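PDB 6HIF: hdh assembly factor Kustc1130 from Kuenenia stuttgartiensis, which probably assists the assembly of hydrazine dehydrogenase (HDH), the multiheme cytochrome c enzyme of anammox metabolism, by binding to the enzyme complex. Local coordinates for residues W34-A39 with F98-L103. Sequence-based numbering, arbitrary orientation.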
ATOM      1  N   TRP Y  34     -11.940 -22.349 -69.712  1.00 46.13           N
ATOM      2  CA  TRP Y  34     -12.541 -21.189 -70.349  1.00 44.79           C
ATOM      3  C   TRP Y  34     -12.600 -21.445 -71.851  1.00 44.48           C
ATOM      4  O   TRP Y  34     -11.595 -21.833 -72.446  1.00 45.46           O
ATOM      5  CB  TRP Y  34     -11.702 -19.939 -70.066  1.00 45.88           C
ATOM      6  CG  TRP Y  34     -11.490 -19.603 -68.620  1.00 45.71           C
ATOM      7  CD1 TRP Y  34     -10.847 -20.356 -67.678  1.00 45.50           C
ATOM      8  CD2 TRP Y  34     -11.880 -18.384 -67.963  1.00 44.67           C
ATOM      9  NE1 TRP Y  34     -10.831 -19.700 -66.477  1.00 46.41           N
ATOM     10  CE2 TRP Y  34     -11.453 -18.487 -66.621  1.00 46.04           C
ATOM     11  CE3 TRP Y  34     -12.545 -17.223 -68.376  1.00 43.15           C
ATOM     12  CZ2 TRP Y  34     -11.681 -17.470 -65.693  1.00 46.55           C
ATOM     13  CZ3 TRP Y  34     -12.769 -16.219 -67.458  1.00 43.70           C
ATOM     14  CH2 TRP Y  34     -12.339 -16.344 -66.135  1.00 44.35           C
ATOM     15  N   VAL Y  35     -13.776 -21.230 -72.453  1.00 43.22           N
ATOM     16  CA  VAL Y  35     -13.913 -21.354 -73.898  1.00 43.07           C
ATOM     17  C   VAL Y  35     -14.462 -20.044 -74.464  1.00 43.22           C
ATOM     18  O   VAL Y  35     -15.554 -19.613 -74.098  1.00 44.73           O
ATOM     19  CB  VAL Y  35     -14.768 -22.568 -74.318  1.00 41.95           C
ATOM     20  CG1 VAL Y  35     -14.844 -22.707 -75.831  1.00 41.52           C
ATOM     21  CG2 VAL Y  35     -14.262 -23.862 -73.702  1.00 41.92           C
ATOM     22  N   THR Y  36     -13.682 -19.424 -75.356  1.00 42.65           N
ATOM     23  CA  THR Y  36     -14.056 -18.164 -75.977  1.00 41.56           C
ATOM     24  C   THR Y  36     -14.375 -18.406 -77.450  1.00 41.73           C
ATOM     25  O   THR Y  36     -13.579 -19.001 -78.179  1.00 41.08           O
ATOM     26  CB  THR Y  36     -12.962 -17.104 -75.791  1.00 41.19           C
ATOM     27  OG1 THR Y  36     -12.674 -16.982 -74.398  1.00 40.89           O
ATOM     28  CG2 THR Y  36     -13.348 -15.751 -76.348  1.00 39.76           C
ATOM     29  N   ALA Y  37     -15.556 -17.935 -77.865  1.00 41.15           N
ATOM     30  CA  ALA Y  37     -16.014 -18.060 -79.238  1.00 40.95           C
ATOM     31  C   ALA Y  37     -15.806 -16.733 -79.962  1.00 41.82           C
ATOM     32  O   ALA Y  37     -16.399 -15.718 -79.597  1.00 42.27           O
ATOM     33  CB  ALA Y  37     -17.463 -18.483 -79.259  1.00 41.07           C
ATOM     34  N   ILE Y  38     -14.957 -16.763 -80.993  1.00 42.36           N
ATOM     35  CA  ILE Y  38     -14.584 -15.564 -81.724  1.00 43.22           C
ATOM     36  C   ILE Y  38     -15.033 -15.717 -83.174  1.00 42.99           C
ATOM     37  O   ILE Y  38     -15.040 -16.821 -83.712  1.00 43.33           O
ATOM     38  CB  ILE Y  38     -13.062 -15.311 -81.641  1.00 44.03           C
ATOM     39  CG1 ILE Y  38     -12.447 -15.757 -80.316  1.00 45.58           C
ATOM     40  CG2 ILE Y  38     -12.741 -13.856 -81.917  1.00 46.40           C
ATOM     41  CD1 ILE Y  38     -10.937 -15.793 -80.342  1.00 46.54           C
ATOM     42  N   ALA Y  39     -15.398 -14.586 -83.792  1.00 43.83           N
ATOM     43  CA  ALA Y  39     -15.583 -14.492 -85.232  1.00 44.52           C
ATOM     44  C   ALA Y  39     -14.649 -13.415 -85.788  1.00 45.04           C
ATOM     45  O   ALA Y  39     -14.986 -12.232 -85.766  1.00 47.28           O
ATOM     46  CB  ALA Y  39     -17.031 -14.203 -85.542  1.00 43.47           C
ATOM     47  N   PHE Y  98      -7.393 -21.852 -70.892  1.00 42.21           N
ATOM     48  CA  PHE Y  98      -8.208 -20.994 -71.734  1.00 41.86           C
ATOM     49  C   PHE Y  98      -8.113 -21.510 -73.165  1.00 42.30           C
ATOM     50  O   PHE Y  98      -7.017 -21.734 -73.678  1.00 42.62           O
ATOM     51  CB  PHE Y  98      -7.739 -19.540 -71.644  1.00 41.07           C
ATOM     52  CG  PHE Y  98      -7.984 -18.847 -70.326  1.00 40.38           C
ATOM     53  CD1 PHE Y  98      -7.365 -19.282 -69.162  1.00 39.82           C
ATOM     54  CD2 PHE Y  98      -8.814 -17.738 -70.255  1.00 38.67           C
ATOM     55  CE1 PHE Y  98      -7.587 -18.638 -67.953  1.00 38.99           C
ATOM     56  CE2 PHE Y  98      -9.031 -17.092 -69.047  1.00 39.33           C
ATOM     57  CZ  PHE Y  98      -8.420 -17.543 -67.896  1.00 38.56           C
ATOM     58  N   VAL Y  99      -9.278 -21.721 -73.785  1.00 42.36           N
ATOM     59  CA  VAL Y  99      -9.350 -22.168 -75.165  1.00 42.04           C
ATOM     60  C   VAL Y  99     -10.042 -21.081 -75.983  1.00 44.09           C
ATOM     61  O   VAL Y  99     -11.091 -20.564 -75.591  1.00 42.05           O
ATOM     62  CB  VAL Y  99     -10.050 -23.537 -75.288  1.00 40.72           C
ATOM     63  CG1 VAL Y  99     -10.410 -23.875 -76.728  1.00 39.32           C
ATOM     64  CG2 VAL Y  99      -9.216 -24.651 -74.678  1.00 39.66           C
ATOM     65  N   SER Y 100      -9.414 -20.729 -77.111  1.00 46.17           N
ATOM     66  CA  SER Y 100      -9.928 -19.693 -77.992  1.00 47.15           C
ATOM     67  C   SER Y 100     -10.168 -20.281 -79.377  1.00 47.33           C
ATOM     68  O   SER Y 100      -9.224 -20.675 -80.059  1.00 49.92           O
ATOM     69  CB  SER Y 100      -8.979 -18.531 -78.053  1.00 48.47           C
ATOM     70  OG  SER Y 100      -9.690 -17.322 -78.254  1.00 49.78           O
ATOM     71  N   LEU Y 101     -11.444 -20.340 -79.774  1.00 46.33           N
ATOM     72  CA  LEU Y 101     -11.823 -20.933 -81.047  1.00 45.25           C
ATOM     73  C   LEU Y 101     -12.459 -19.865 -81.934  1.00 46.04           C
ATOM     74  O   LEU Y 101     -13.427 -19.217 -81.532  1.00 46.18           O
ATOM     75  CB  LEU Y 101     -12.790 -22.098 -80.797  1.00 42.47           C
ATOM     76  CG  LEU Y 101     -12.203 -23.302 -80.062  1.00 40.98           C
ATOM     77  CD1 LEU Y 101     -13.310 -24.192 -79.521  1.00 40.52           C
ATOM     78  CD2 LEU Y 101     -11.257 -24.099 -80.952  1.00 39.34           C
ATOM     79  N   ASP Y 102     -11.889 -19.689 -83.134  1.00 45.87           N
ATOM     80  CA  ASP Y 102     -12.417 -18.753 -84.112  1.00 47.62           C
ATOM     81  C   ASP Y 102     -13.234 -19.514 -85.153  1.00 48.98           C
ATOM     82  O   ASP Y 102     -12.772 -20.515 -85.695  1.00 51.06           O
ATOM     83  CB  ASP Y 102     -11.310 -17.938 -84.780  1.00 49.12           C
ATOM     84  CG  ASP Y 102     -11.846 -16.748 -85.556  1.00 50.73           C
ATOM     85  OD1 ASP Y 102     -12.269 -15.773 -84.904  1.00 50.48           O
ATOM     86  OD2 ASP Y 102     -11.851 -16.811 -86.806  1.00 50.13           O
ATOM     87  N   LEU Y 103     -14.442 -19.011 -85.434  1.00 49.30           N
ATOM     88  CA  LEU Y 103     -15.387 -19.705 -86.295  1.00 48.98           C
ATOM     89  C   LEU Y 103     -15.434 -19.041 -87.668  1.00 49.49           C
ATOM     90  O   LEU Y 103     -16.269 -19.392 -88.497  1.00 49.93           O
ATOM     91  CB  LEU Y 103     -16.769 -19.708 -85.634  1.00 47.84           C
ATOM     92  CG  LEU Y 103     -17.023 -20.837 -84.637  1.00 48.36           C
ATOM     93  CD1 LEU Y 103     -16.339 -20.558 -83.304  1.00 47.43           C
ATOM     94  CD2 LEU Y 103     -18.517 -21.045 -84.432  1.00 48.47           C
TER
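W34 and F98 stack their rings face to face where strands 31-39 and 96-102 run side by side and parallel. The five-membered ring of the indole lies over the phenyl ring, centroids 3.7 Å apart and planes tilted by 12°, slightly offset, with F98 CE2 3.3 Å from W34 CD2. In register and on the same face of the sheet, both place CG anti to the carbonyl carbon (chi1 -58° for W34, -69° for F98), which lays the side chains alongside each other, and W34 CB adds a CH-pi contact over the same phenyl face. With an alanine in place of W34, F98 would probably lose its stacking partner on that face, and a gap would be likely to open near the bound heme c. W34 O accepts from V99 N at 2.7 Å, and V99 O receives T36 N at 2.8 Å. T36 O then pairs with L101 N, L101 O with I38 N, and I38 O with L103 N, so T36 and I38 each bond to the residues flanking their register partners, S100 and D102. On the face of V35 and A37, V35 CG1 meets L101 CD1 at 4.3 Å; V35, A37 and L101 also pack on strand 71-79. On the face of W34, T36 and I38, T36 OG1 hydrogen-bonds with T63 OG1 and S100 OG with the backbone of a chain of another protein, whose polar side chains pack on W34 and F98. Near the end, D102 OD2 accepts from G104 N. The two strands thus form a parallel pair in a mixed sheet of an all-beta domain, one face against the second sheet, the other toward the partner protein and heme.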